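Side-chain contacts in cellulase (Clostridium cellulovorans, PDB 6UI3), which probably hydrolyses beta-1,4-glucan chains such as cellulose from within, through its glycoside hydrolase family 5 catalytic domain, the part of a longer protein described here: residues V291-A294 with T295-M299; A247-D250 with K251-M255; D18-K21 with D22-I25; M255-N258 with T259-K263. One frame throughout, in Å; residues are numbered along the deposited sequence. Where two conformers were deposited one is given.

Contact 1 of 4, residues V291-A294 with T295-M299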
ATOM      1  N   VAL A 291      -7.096  -1.008 -14.300  1.00  6.79           N
ATOM      2  CA  VAL A 291      -7.173  -2.315 -13.662  1.00  7.09           C
ATOM      3  C   VAL A 291      -7.044  -3.423 -14.699  1.00  7.93           C
ATOM      4  O   VAL A 291      -6.420  -4.456 -14.435  1.00  8.02           O
ATOM      5  CB  VAL A 291      -8.429  -2.442 -12.782  1.00  7.34           C
ATOM      6  CG1 VAL A 291      -8.543  -3.837 -12.190  1.00  8.70           C
ATOM      7  CG2 VAL A 291      -8.379  -1.410 -11.666  1.00  7.73           C
ATOM      8  N   SER A 292      -7.640  -3.257 -15.884  1.00  8.34           N
ATOM      9  CA  SER A 292      -7.481  -4.274 -16.918  0.62  8.47           C
ATOM     10  C   SER A 292      -6.014  -4.475 -17.275  1.00  8.43           C
ATOM     11  O   SER A 292      -5.544  -5.614 -17.414  1.00  9.26           O
ATOM     12  CB  SER A 292      -8.272  -3.890 -18.161  0.62 10.03           C
ATOM     13  OG  SER A 292      -8.011  -4.810 -19.208  0.62 12.48           O
ATOM     14  N   THR A 293      -5.281  -3.383 -17.454  1.00  7.71           N
ATOM     15  CA  THR A 293      -3.873  -3.467 -17.823  1.00  8.59           C
ATOM     16  C   THR A 293      -3.064  -4.132 -16.718  1.00  8.36           C
ATOM     17  O   THR A 293      -2.246  -5.019 -16.982  1.00  9.17           O
ATOM     18  CB  THR A 293      -3.343  -2.056 -18.129  1.00  9.37           C
ATOM     19  OG1 THR A 293      -4.116  -1.470 -19.183  1.00  9.85           O
ATOM     20  CG2 THR A 293      -1.891  -2.111 -18.577  1.00 11.32           C
ATOM     21  N   ALA A 294      -3.263  -3.706 -15.469  1.00  7.94           N
ATOM     22  CA  ALA A 294      -2.553  -4.319 -14.347  1.00  7.47           C
ATOM     23  C   ALA A 294      -2.869  -5.808 -14.236  1.00  7.85           C
ATOM     24  O   ALA A 294      -1.981  -6.629 -13.966  1.00  8.55           O
ATOM     25  CB  ALA A 294      -2.959  -3.601 -13.058  1.00  7.73           C
ATOM     26  N   THR A 295      -4.138  -6.173 -14.402  1.00  7.88           N
ATOM     27  CA  THR A 295      -4.551  -7.564 -14.265  1.00  8.81           C
ATOM     28  C   THR A 295      -3.893  -8.429 -15.333  1.00  9.54           C
ATOM     29  O   THR A 295      -3.597  -9.601 -15.082  1.00 10.17           O
ATOM     30  CB  THR A 295      -6.089  -7.650 -14.306  1.00  8.75           C
ATOM     31  OG1 THR A 295      -6.641  -6.878 -13.230  1.00  8.69           O
ATOM     32  CG2 THR A 295      -6.589  -9.071 -14.154  1.00 10.21           C
ATOM     33  N   ALA A 296      -3.650  -7.874 -16.525  1.00  9.61           N
ATOM     34  CA  ALA A 296      -2.966  -8.616 -17.585  1.00 10.78           C
ATOM     35  C   ALA A 296      -1.582  -9.081 -17.152  1.00 12.39           C
ATOM     36  O   ALA A 296      -1.071 -10.078 -17.690  1.00 14.01           O
ATOM     37  CB  ALA A 296      -2.875  -7.747 -18.841  1.00 11.24           C
ATOM     38  N   TYR A 297      -0.954  -8.382 -16.202  1.00 10.70           N
ATOM     39  CA  TYR A 297       0.364  -8.733 -15.676  1.00 11.99           C
ATOM     40  C   TYR A 297       0.303  -9.210 -14.225  1.00 11.62           C
ATOM     41  O   TYR A 297       1.330  -9.231 -13.534  1.00 13.21           O
ATOM     42  CB  TYR A 297       1.348  -7.580 -15.884  1.00 11.75           C
ATOM     43  CG  TYR A 297       1.367  -7.160 -17.340  1.00 10.96           C
ATOM     44  CD1 TYR A 297       1.856  -8.011 -18.325  1.00 11.91           C
ATOM     45  CD2 TYR A 297       0.828  -5.949 -17.749  1.00 11.74           C
ATOM     46  CE1 TYR A 297       1.834  -7.649 -19.672  1.00 11.80           C
ATOM     47  CE2 TYR A 297       0.799  -5.585 -19.090  1.00 12.10           C
ATOM     48  CZ  TYR A 297       1.297  -6.447 -20.053  1.00 11.40           C
ATOM     49  OH  TYR A 297       1.288  -6.115 -21.399  1.00 13.84           O
ATOM     50  N   GLY A 298      -0.877  -9.626 -13.766  1.00 11.13           N
ATOM     51  CA  GLY A 298      -1.015 -10.222 -12.449  1.00 11.15           C
ATOM     52  C   GLY A 298      -0.804  -9.279 -11.286  1.00  9.22           C
ATOM     53  O   GLY A 298      -0.448  -9.733 -10.192  1.00 10.47           O
ATOM     54  N   MET A 299      -1.050  -7.980 -11.477  1.00  8.16           N
ATOM     55  CA  MET A 299      -0.791  -7.004 -10.435  0.71  7.74           C
ATOM     56  C   MET A 299      -2.085  -6.555  -9.777  1.00  7.80           C
ATOM     57  O   MET A 299      -2.899  -5.875 -10.430  1.00  8.17           O
ATOM     58  CB  MET A 299      -0.055  -5.806 -11.031  0.71  7.92           C
ATOM     59  CG  MET A 299       1.202  -6.228 -11.758  0.71  8.80           C
ATOM     60  SD  MET A 299       2.088  -4.873 -12.522  0.71 10.09           S
ATOM     61  CE  MET A 299       3.360  -5.707 -13.433  0.71 11.04           C
TER

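Contact 2 of 4, residues A247-D250 with K251-M255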
ATOM      1  N   ALA A 247      -1.611   5.187 -23.190  1.00  7.67           N
ATOM      2  CA  ALA A 247      -0.306   4.722 -23.648  1.00  8.15           C
ATOM      3  C   ALA A 247       0.724   4.781 -22.529  1.00  8.30           C
ATOM      4  O   ALA A 247       1.567   3.883 -22.403  1.00  8.10           O
ATOM      5  CB  ALA A 247       0.143   5.564 -24.837  1.00  9.84           C
ATOM      6  N   PHE A 248       0.687   5.833 -21.708  1.00  8.13           N
ATOM      7  CA  PHE A 248       1.657   5.947 -20.623  1.00  8.10           C
ATOM      8  C   PHE A 248       1.467   4.823 -19.602  1.00  7.50           C
ATOM      9  O   PHE A 248       2.441   4.232 -19.103  1.00  7.81           O
ATOM     10  CB  PHE A 248       1.555   7.322 -19.958  1.00  9.34           C
ATOM     11  CG  PHE A 248       2.632   7.562 -18.946  1.00  9.94           C
ATOM     12  CD1 PHE A 248       3.921   7.868 -19.349  1.00 14.53           C
ATOM     13  CD2 PHE A 248       2.378   7.445 -17.595  1.00  9.57           C
ATOM     14  CE1 PHE A 248       4.933   8.055 -18.403  1.00 15.04           C
ATOM     15  CE2 PHE A 248       3.370   7.628 -16.656  1.00 10.63           C
ATOM     16  CZ  PHE A 248       4.642   7.935 -17.050  1.00 13.00           C
ATOM     17  N   ILE A 249       0.217   4.535 -19.254  1.00  7.35           N
ATOM     18  CA  ILE A 249      -0.073   3.440 -18.338  1.00  7.51           C
ATOM     19  C   ILE A 249       0.407   2.117 -18.922  1.00  7.01           C
ATOM     20  O   ILE A 249       1.069   1.322 -18.243  1.00  7.22           O
ATOM     21  CB  ILE A 249      -1.578   3.405 -18.019  1.00  7.36           C
ATOM     22  CG1 ILE A 249      -1.987   4.616 -17.184  1.00  8.01           C
ATOM     23  CG2 ILE A 249      -1.949   2.117 -17.300  1.00  8.34           C
ATOM     24  CD1 ILE A 249      -3.495   4.876 -17.172  1.00  8.92           C
ATOM     25  N   ASP A 250       0.070   1.857 -20.185  1.00  7.13           N
ATOM     26  CA  ASP A 250       0.435   0.584 -20.794  1.00  7.30           C
ATOM     27  C   ASP A 250       1.951   0.399 -20.835  1.00  7.57           C
ATOM     28  O   ASP A 250       2.460  -0.685 -20.523  1.00  7.79           O
ATOM     29  CB  ASP A 250      -0.161   0.488 -22.198  1.00  8.31           C
ATOM     30  CG  ASP A 250       0.026  -0.872 -22.791  1.00 11.59           C
ATOM     31  OD1 ASP A 250      -0.743  -1.770 -22.411  1.00 14.63           O
ATOM     32  OD2 ASP A 250       0.953  -1.081 -23.595  1.00 12.41           O
ATOM     33  N   LYS A 251       2.687   1.451 -21.213  1.00  7.20           N
ATOM     34  CA  LYS A 251       4.145   1.366 -21.265  1.00  7.71           C
ATOM     35  C   LYS A 251       4.718   1.065 -19.890  1.00  7.20           C
ATOM     36  O   LYS A 251       5.614   0.221 -19.741  1.00  7.90           O
ATOM     37  CB  LYS A 251       4.712   2.677 -21.817  1.00  9.12           C
ATOM     38  CG  LYS A 251       6.251   2.758 -21.902  1.00 10.51           C
ATOM     39  CD  LYS A 251       6.709   4.042 -22.571  1.00 16.01           C
ATOM     40  CE  LYS A 251       6.574   5.232 -21.644  1.00 19.73           C
ATOM     41  NZ  LYS A 251       6.781   6.516 -22.392  1.00 24.13           N
ATOM     42  N   THR A 252       4.202   1.741 -18.868  1.00  7.11           N
ATOM     43  CA  THR A 252       4.705   1.545 -17.513  1.00  7.34           C
ATOM     44  C   THR A 252       4.484   0.111 -17.069  1.00  7.33           C
ATOM     45  O   THR A 252       5.380  -0.522 -16.507  1.00  7.71           O
ATOM     46  CB  THR A 252       4.018   2.516 -16.547  1.00  7.86           C
ATOM     47  OG1 THR A 252       4.310   3.869 -16.905  1.00  9.74           O
ATOM     48  CG2 THR A 252       4.474   2.312 -15.108  1.00  8.77           C
ATOM     49  N   PHE A 253       3.287  -0.427 -17.319  1.00  7.45           N
ATOM     50  CA  PHE A 253       2.977  -1.778 -16.858  0.57  7.57           C
ATOM     51  C   PHE A 253       3.760  -2.831 -17.630  1.00  7.85           C
ATOM     52  O   PHE A 253       4.226  -3.816 -17.044  1.00  7.66           O
ATOM     53  CB  PHE A 253       1.464  -2.041 -16.885  0.57  7.70           C
ATOM     54  CG  PHE A 253       0.766  -1.570 -15.638  0.57  8.11           C
ATOM     55  CD1 PHE A 253       0.208  -0.307 -15.589  0.57  8.99           C
ATOM     56  CD2 PHE A 253       0.731  -2.368 -14.499  0.57  7.92           C
ATOM     57  CE1 PHE A 253      -0.395   0.157 -14.448  0.57  9.28           C
ATOM     58  CE2 PHE A 253       0.139  -1.905 -13.340  0.57  8.93           C
ATOM     59  CZ  PHE A 253      -0.434  -0.642 -13.321  0.57  8.58           C
ATOM     60  N   ARG A 254       3.924  -2.649 -18.943  1.00  7.34           N
ATOM     61  CA  ARG A 254       4.780  -3.568 -19.684  1.00  7.63           C
ATOM     62  C   ARG A 254       6.207  -3.560 -19.129  1.00  7.77           C
ATOM     63  O   ARG A 254       6.866  -4.601 -19.074  1.00  8.09           O
ATOM     64  CB  ARG A 254       4.784  -3.211 -21.170  1.00  7.75           C
ATOM     65  CG  ARG A 254       3.505  -3.546 -21.919  1.00  8.05           C
ATOM     66  CD  ARG A 254       3.619  -3.216 -23.377  1.00  9.34           C
ATOM     67  NE  ARG A 254       2.384  -3.431 -24.138  1.00 10.60           N
ATOM     68  CZ  ARG A 254       2.071  -4.554 -24.761  1.00 12.29           C
ATOM     69  NH1 ARG A 254       2.862  -5.603 -24.697  1.00 15.19           N
ATOM     70  NH2 ARG A 254       0.945  -4.621 -25.442  1.00 14.27           N
ATOM     71  N   MET A 255       6.707  -2.383 -18.745  1.00  7.32           N
ATOM     72  CA  MET A 255       8.056  -2.290 -18.196  0.79  7.42           C
ATOM     73  C   MET A 255       8.150  -2.984 -16.838  1.00  7.32           C
ATOM     74  O   MET A 255       9.133  -3.692 -16.573  1.00  8.15           O
ATOM     75  CB  MET A 255       8.457  -0.817 -18.148  0.79  8.38           C
ATOM     76  CG  MET A 255       9.795  -0.527 -17.488  0.79  9.19           C
ATOM     77  SD  MET A 255       9.697  -0.451 -15.703  0.79 10.07           S
ATOM     78  CE  MET A 255       8.678   1.006 -15.488  0.79 11.87           C
TER
HETATM   79  O   HOH W   1      -0.671  -2.110 -25.861  1.00 32.60           O

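Contact 3 of 4, residues D18-K21 with D22-I25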
ATOM      1  N   ASP A  18       1.468 -17.224  -6.084  1.00 10.38           N
ATOM      2  CA  ASP A  18       0.109 -17.687  -5.803  1.00 10.53           C
ATOM      3  C   ASP A  18      -0.610 -16.767  -4.818  1.00 11.23           C
ATOM      4  O   ASP A  18      -1.819 -16.538  -4.937  1.00 11.60           O
ATOM      5  CB  ASP A  18       0.129 -19.112  -5.248  1.00 11.11           C
ATOM      6  CG  ASP A  18       0.110 -20.190  -6.323  1.00 14.60           C
ATOM      7  OD1 ASP A  18      -0.113 -19.887  -7.517  1.00 15.44           O
ATOM      8  OD2 ASP A  18       0.293 -21.367  -5.938  1.00 14.70           O
ATOM      9  N   LEU A  19       0.104 -16.245  -3.822  1.00  9.23           N
ATOM     10  CA  LEU A  19      -0.519 -15.334  -2.865  1.00  9.00           C
ATOM     11  C   LEU A  19      -0.999 -14.080  -3.580  1.00  9.56           C
ATOM     12  O   LEU A  19      -2.157 -13.661  -3.431  1.00  9.37           O
ATOM     13  CB  LEU A  19       0.476 -15.025  -1.745  1.00 10.21           C
ATOM     14  CG  LEU A  19       0.060 -14.435  -0.388  1.00 12.18           C
ATOM     15  CD1 LEU A  19      -0.621 -13.071  -0.536  1.00 12.90           C
ATOM     16  CD2 LEU A  19      -0.773 -15.453   0.408  1.00 14.40           C
ATOM     17  N   VAL A  20      -0.126 -13.479  -4.383  1.00  8.79           N
ATOM     18  CA  VAL A  20      -0.487 -12.251  -5.089  1.00  9.86           C
ATOM     19  C   VAL A  20      -1.664 -12.496  -6.026  1.00 10.24           C
ATOM     20  O   VAL A  20      -2.570 -11.655  -6.134  1.00 10.69           O
ATOM     21  CB  VAL A  20       0.734 -11.633  -5.792  1.00  8.93           C
ATOM     22  CG1 VAL A  20       0.323 -10.472  -6.698  1.00 10.20           C
ATOM     23  CG2 VAL A  20       1.743 -11.133  -4.728  1.00  9.27           C
ATOM     24  N   LYS A  21      -1.687 -13.650  -6.695  1.00 10.06           N
ATOM     25  CA  LYS A  21      -2.797 -13.979  -7.582  1.00 12.33           C
ATOM     26  C   LYS A  21      -4.127 -13.984  -6.838  1.00 13.43           C
ATOM     27  O   LYS A  21      -5.167 -13.675  -7.432  1.00 16.05           O
ATOM     28  CB  LYS A  21      -2.528 -15.339  -8.227  1.00 17.01           C
ATOM     29  CG  LYS A  21      -3.635 -15.848  -9.145  1.00 24.29           C
ATOM     30  CD  LYS A  21      -3.169 -17.044  -9.990  1.00 31.58           C
ATOM     31  CE  LYS A  21      -2.807 -18.281  -9.154  1.00 37.36           C
ATOM     32  NZ  LYS A  21      -3.990 -19.013  -8.600  1.00 39.17           N
ATOM     33  N   ASP A  22      -4.117 -14.331  -5.547  1.00 11.83           N
ATOM     34  CA  ASP A  22      -5.342 -14.437  -4.758  1.00 11.22           C
ATOM     35  C   ASP A  22      -5.829 -13.100  -4.198  1.00 11.58           C
ATOM     36  O   ASP A  22      -6.933 -13.056  -3.647  1.00 12.22           O
ATOM     37  CB  ASP A  22      -5.111 -15.425  -3.603  1.00 12.28           C
ATOM     38  CG  ASP A  22      -6.397 -15.938  -3.008  1.00 13.40           C
ATOM     39  OD1 ASP A  22      -7.262 -16.395  -3.774  1.00 14.81           O
ATOM     40  OD2 ASP A  22      -6.520 -15.900  -1.766  1.00 13.95           O
ATOM     41  N   MET A  23      -5.063 -12.009  -4.343  1.00 11.03           N
ATOM     42  CA  MET A  23      -5.392 -10.755  -3.653  1.00 11.48           C
ATOM     43  C   MET A  23      -6.561  -9.992  -4.280  1.00 12.67           C
ATOM     44  O   MET A  23      -7.320  -9.333  -3.557  1.00 13.62           O
ATOM     45  CB  MET A  23      -4.150  -9.867  -3.596  1.00 10.24           C
ATOM     46  CG  MET A  23      -3.134 -10.351  -2.601  1.00 10.84           C
ATOM     47  SD  MET A  23      -1.587  -9.439  -2.590  1.00 10.21           S
ATOM     48  CE  MET A  23      -2.098  -7.848  -1.968  1.00 11.51           C
ATOM     49  N   LYS A  24      -6.695 -10.015  -5.590  1.00 11.68           N
ATOM     50  CA  LYS A  24      -7.882  -9.464  -6.341  1.00 10.67           C
ATOM     51  C   LYS A  24      -7.952  -7.936  -6.204  1.00 11.47           C
ATOM     52  O   LYS A  24      -6.923  -7.262  -6.358  1.00 14.01           O
ATOM     53  CB  LYS A  24      -9.138 -10.214  -5.996  1.00 12.54           C
ATOM     54  CG  LYS A  24      -8.962 -11.722  -6.128  1.00 15.40           C
ATOM     55  CD  LYS A  24     -10.252 -12.478  -5.878  1.00 19.64           C
ATOM     56  CE  LYS A  24     -10.013 -13.979  -5.794  1.00 23.79           C
ATOM     57  NZ  LYS A  24      -9.419 -14.383  -4.488  1.00 24.54           N
ATOM     58  N   ILE A  25      -9.145  -7.344  -5.975  1.00 10.88           N
ATOM     59  CA  ILE A  25      -9.386  -5.897  -5.937  0.52 11.07           C
ATOM     60  C   ILE A  25      -9.174  -5.383  -4.517  1.00  9.93           C
ATOM     61  O   ILE A  25      -9.702  -5.987  -3.570  1.00 10.76           O
ATOM     62  CB  ILE A  25     -10.836  -5.613  -6.400  0.52 12.86           C
ATOM     63  CG1 ILE A  25     -11.097  -6.221  -7.782  0.52 13.93           C
ATOM     64  CG2 ILE A  25     -11.134  -4.112  -6.390  0.52 12.99           C
ATOM     65  CD1 ILE A  25     -12.545  -6.164  -8.218  0.52 15.31           C
TER
HETATM   66  O   HOH W   2      -4.732 -10.634  -7.990  0.97 20.57           O

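Contact 4 of 4, residues M255-N258 with T259-K263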
ATOM      1  N   MET A 255       6.707  -2.383 -18.745  1.00  7.32           N
ATOM      2  CA  MET A 255       8.056  -2.290 -18.196  0.79  7.42           C
ATOM      3  C   MET A 255       8.150  -2.984 -16.838  1.00  7.32           C
ATOM      4  O   MET A 255       9.133  -3.692 -16.573  1.00  8.15           O
ATOM      5  CB  MET A 255       8.457  -0.817 -18.148  0.79  8.38           C
ATOM      6  CG  MET A 255       9.795  -0.527 -17.488  0.79  9.19           C
ATOM      7  SD  MET A 255       9.697  -0.451 -15.703  0.79 10.07           S
ATOM      8  CE  MET A 255       8.678   1.006 -15.488  0.79 11.87           C
ATOM      9  N   LEU A 256       7.148  -2.821 -15.973  1.00  7.31           N
ATOM     10  CA  LEU A 256       7.171  -3.508 -14.683  1.00  7.67           C
ATOM     11  C   LEU A 256       7.118  -5.016 -14.889  1.00  7.96           C
ATOM     12  O   LEU A 256       7.758  -5.782 -14.156  1.00  8.27           O
ATOM     13  CB  LEU A 256       5.993  -3.046 -13.825  1.00  8.14           C
ATOM     14  CG  LEU A 256       6.080  -1.609 -13.302  1.00  7.84           C
ATOM     15  CD1 LEU A 256       4.756  -1.192 -12.697  1.00  8.16           C
ATOM     16  CD2 LEU A 256       7.211  -1.410 -12.281  1.00  9.40           C
ATOM     17  N   ASN A 257       6.337  -5.456 -15.876  1.00  8.35           N
ATOM     18  CA  ASN A 257       6.266  -6.869 -16.213  1.00  8.45           C
ATOM     19  C   ASN A 257       7.629  -7.386 -16.662  1.00  8.94           C
ATOM     20  O   ASN A 257       8.061  -8.469 -16.247  1.00  9.51           O
ATOM     21  CB  ASN A 257       5.206  -7.064 -17.297  1.00  9.67           C
ATOM     22  CG  ASN A 257       4.979  -8.514 -17.626  1.00 10.75           C
ATOM     23  OD1 ASN A 257       4.611  -9.299 -16.743  1.00 11.60           O
ATOM     24  ND2 ASN A 257       5.169  -8.881 -18.889  1.00 11.08           N
ATOM     25  N   ASN A 258       8.331  -6.628 -17.515  1.00  8.92           N
ATOM     26  CA  ASN A 258       9.649  -7.053 -17.982  1.00  9.80           C
ATOM     27  C   ASN A 258      10.651  -7.118 -16.838  1.00 10.34           C
ATOM     28  O   ASN A 258      11.467  -8.040 -16.770  1.00 11.20           O
ATOM     29  CB  ASN A 258      10.198  -6.082 -19.036  1.00 10.87           C
ATOM     30  CG  ASN A 258       9.589  -6.264 -20.404  1.00 14.02           C
ATOM     31  OD1 ASN A 258       9.002  -7.296 -20.700  1.00 14.92           O
ATOM     32  ND2 ASN A 258       9.723  -5.249 -21.243  1.00 14.26           N
ATOM     33  N   THR A 259      10.629  -6.131 -15.945  1.00 10.00           N
ATOM     34  CA  THR A 259      11.678  -6.050 -14.939  1.00  9.81           C
ATOM     35  C   THR A 259      11.474  -7.068 -13.830  1.00  9.25           C
ATOM     36  O   THR A 259      12.432  -7.704 -13.392  1.00  9.88           O
ATOM     37  CB  THR A 259      11.704  -4.653 -14.318  1.00 11.59           C
ATOM     38  OG1 THR A 259      11.969  -3.668 -15.329  1.00 15.27           O
ATOM     39  CG2 THR A 259      12.750  -4.556 -13.244  1.00 12.30           C
ATOM     40  N   PHE A 260      10.238  -7.234 -13.361  1.00  8.36           N
ATOM     41  CA  PHE A 260       9.944  -8.036 -12.179  1.00  8.16           C
ATOM     42  C   PHE A 260       9.153  -9.301 -12.495  1.00  8.74           C
ATOM     43  O   PHE A 260       9.622 -10.417 -12.226  1.00  8.85           O
ATOM     44  CB  PHE A 260       9.185  -7.184 -11.152  1.00  8.53           C
ATOM     45  CG  PHE A 260       9.936  -5.960 -10.693  1.00  8.52           C
ATOM     46  CD1 PHE A 260      11.133  -6.091 -10.024  1.00  9.02           C
ATOM     47  CD2 PHE A 260       9.424  -4.683 -10.896  1.00  8.71           C
ATOM     48  CE1 PHE A 260      11.824  -4.988  -9.585  1.00  9.78           C
ATOM     49  CE2 PHE A 260      10.113  -3.572 -10.443  1.00  8.72           C
ATOM     50  CZ  PHE A 260      11.306  -3.725  -9.796  1.00  8.79           C
ATOM     51  N   VAL A 261       7.956  -9.159 -13.075  1.00  9.09           N
ATOM     52  CA  VAL A 261       7.024 -10.290 -13.137  1.00  9.50           C
ATOM     53  C   VAL A 261       7.585 -11.421 -13.988  1.00 10.85           C
ATOM     54  O   VAL A 261       7.520 -12.599 -13.607  1.00 11.84           O
ATOM     55  CB  VAL A 261       5.636  -9.834 -13.634  1.00  9.79           C
ATOM     56  CG1 VAL A 261       4.659 -11.026 -13.694  1.00 11.95           C
ATOM     57  CG2 VAL A 261       5.067  -8.754 -12.729  1.00 10.93           C
ATOM     58  N   LYS A 262       8.159 -11.090 -15.143  1.00 10.80           N
ATOM     59  CA  LYS A 262       8.744 -12.103 -16.017  1.00 12.03           C
ATOM     60  C   LYS A 262       9.950 -12.775 -15.384  1.00 12.79           C
ATOM     61  O   LYS A 262      10.350 -13.857 -15.826  1.00 15.22           O
ATOM     62  CB  LYS A 262       9.120 -11.482 -17.372  1.00 14.69           C
ATOM     63  CG  LYS A 262       7.911 -11.287 -18.262  1.00 17.86           C
ATOM     64  CD  LYS A 262       8.185 -10.461 -19.520  1.00 22.98           C
ATOM     65  CE  LYS A 262       9.350 -10.945 -20.318  1.00 26.56           C
ATOM     66  NZ  LYS A 262       9.405 -10.174 -21.612  1.00 28.66           N
ATOM     67  N   LYS A 263      10.549 -12.159 -14.374  1.00 12.53           N
ATOM     68  CA  LYS A 263      11.650 -12.758 -13.632  1.00 13.47           C
ATOM     69  C   LYS A 263      11.169 -13.485 -12.380  1.00 12.49           C
ATOM     70  O   LYS A 263      11.993 -13.854 -11.531  1.00 15.38           O
ATOM     71  CB  LYS A 263      12.705 -11.698 -13.301  1.00 15.96           C
ATOM     72  CG  LYS A 263      13.234 -10.983 -14.559  1.00 21.50           C
ATOM     73  CD  LYS A 263      14.428 -10.086 -14.263  1.00 27.77           C
ATOM     74  CE  LYS A 263      14.611  -8.988 -15.317  1.00 31.01           C
ATOM     75  NZ  LYS A 263      14.924  -7.645 -14.696  1.00 29.91           N
TER

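Contact 1 of 4, residues V291-A294 with T295-M299
A Schellman motif closes helix 280-296, and its signature bond runs from Met-299 N back to Ala-294 O at 3.0 Å, nearly straight at 166°. The inner bond of the pair joins Gly-298 N to Thr-295 O. Gly-298 suits the turning position because its phi is positive (69°), a backbone shape that glycine adopts without strain. Ala-294 O also accepts Tyr-297 N at 3.0 Å, from the face of the carbonyl plane opposite to Met-299 N, so two amides grip this one oxygen.

One turn earlier, Val-291 O is likewise shared. Thr-295 N reaches it from one face, while the hydroxyl OG1 of Thr-295 donates to it from the other at 2.7 Å. With OG1 lying beside its own backbone N (chi1 -60°), the hydroxyl folds back onto the preceding turn, a common way for threonine to satisfy its hydroxyl within a helix. Val-291 CG1 lies 3.7 Å from that same OG1.

The small methyl of Ala-294 lies close to the returning chain: its CB is 4.2 Å from Met-299 CB, and both residues pack on Phe-253 of helix 243-261. The Tyr-297 ring comes back beside the last turn, CD2 lying 3.3 Å from Thr-293 O. This is the helix-to-strand turn of a beta-alpha-beta unit in a TIM barrel, leading from helix 280-296 into strand 301-305.

Contact 2 of 4, residues A247-D250 with K251-M255
Asp-250 holds its carboxylate anti to the backbone N (chi1 -172°), leaning toward the next turn, whereas Arg-254 starts beside its own N (chi1 -73°) and then runs extended to NE; the two chains thereby converge one turn apart. NE of Arg-254 donates to Asp-250 OD2 at 2.8 Å in a salt bridge. The oxygen is met on its syn side and sits close to the guanidinium plane, although the two flat groups are turned 67° from each other. A single water completes the link, donating to Asp-250 OD2 and accepting from Arg-254 NH2, each at 3.0 Å. Long and flexible, arginine can span one helical turn and still present an N-H edge to the acid.

Thr-252 turns its OG1 back to Phe-248 O at 2.9 Å, on the opposite face of that carbonyl from Thr-252 N. The same OG1 lies 3.9 Å above one face of the Phe-248 ring, displaced toward its rim.

On the buried side Ile-249 and Phe-253 run abreast in the same direction, with CG2 of Ile-249 3.7 Å from CD1 of Phe-253. Branched and aromatic carbon surfaces suit this side, where both residues pack on helix 280-296. A charged pair spaced i to i+4 on one side and apolar groups on another make this a typical amphipathic outer helix of a TIM barrel.

Contact 3 of 4, residues D18-K21 with D22-I25
Helix 16-21 gives way to tighter i to i+3 turns, Asp-22 N bonding to Leu-19 O at 3.0 Å while keeping a weak bond to Asp-18 O, and Met-23 N to Val-20 O at 3.1 Å, before Lys-24 leaves helical geometry with a positive phi of 67°. The change of direction leads the chain into strand 25-29, the first strand of the TIM barrel.

Met-23 makes the apolar contacts of the turn with the helix. Its CG lies 4.2 Å from Leu-19 CD1, and its SD is 4.3 Å from Val-20 CG2, so two atoms of the methionine arm touch two successive helix side chains. These apolar residues suit a buried position: Leu-19 packs against Tyr-101 and Met-23 against Ile-103 of strand 101-105, while Val-20 and Met-23 both touch Ile-268 of strand 267-272. This is consistent with a short helix closing the N-terminal end of the barrel.

Polar groups gather beyond the helix end. Asp-22 extends its carboxylate anti to the backbone N (chi1 -162°), placing OD2 where it hydrogen-bonds to Tyr-101 OH and OD1 within reach of the lysine two residues on. NZ of Lys-24 meets OD1 from above the carboxylate plane at 3.0 Å, forming a salt bridge, and also donates to Asp-22 O. Finally, one water spans the turn, donating a hydrogen bond to Val-20 O at 3.0 Å and accepting one from Lys-24 N at 3.2 Å.

Contact 4 of 4, residues M255-N258 with T259-K263
Lys-262 N donates to Asn-257 O at 2.8 Å with an N-H...O angle of 168°, a bond spanning five residues rather than the usual four. It marks the wider, pi-type turn at 259-261 near the end of helix 243-261. Lys-262 makes a second bond with its side chain: NZ meets Asn-258 OD1 at 3.0 Å, from above the amide carbonyl plane. The lysine chain follows the asparagine, both beginning beside their own backbone N (chi1 -78° in each), and its length brings the ammonium level with the amide. Lys-263 curls back on the final turn so that its NZ donates to Thr-259 O, in the carbonyl plane on a lone pair.

The Asn-257 amide lies along the outside of the turn. Its OD1 lies 3.3 Å from Val-261 CB, and its ND2 is 3.5 Å from Lys-262 CD, the asparagine and lysine chains crossing at about a right angle.

Packing takes over on the inner side. Leu-256 CD2 is 4.1 Å from Phe-260 CE2, and the methyl CG2 of Thr-259 sits over the centre of one face of the Phe-260 ring. Large apolar residues suit this side, since Leu-256 and Phe-260 both pack on strand 217-222 of the barrel. A wide pi-type turn of this kind is common at the C-terminal end of helices, here an outer helix of a TIM barrel.

Overall arrangement
All four contacts belong to one eight-stranded TIM barrel and lie in the chain order 3, 2, 4, 1. Contacts 2 and 4 are successive lengths of helix 243-261, share Met-255 and have centres 12 Å apart. Contact 1, at the end of the neighbouring helix 280-296, touches both: Tyr-297 and Met-299 reach across to Arg-254, Phe-253, Asn-257, Leu-256 and Val-261. Contact 3, on the short helix that precedes the first strand, meets contact 1 through Val-20 and Gly-298, but its centre is 21 Å from that of contact 2. Contacts 1, 2 and 4 thus join two outer helices, 243-261 and 280-296, while contact 3 lies where the chain enters the barrel, beside the turn ending helix 280-296.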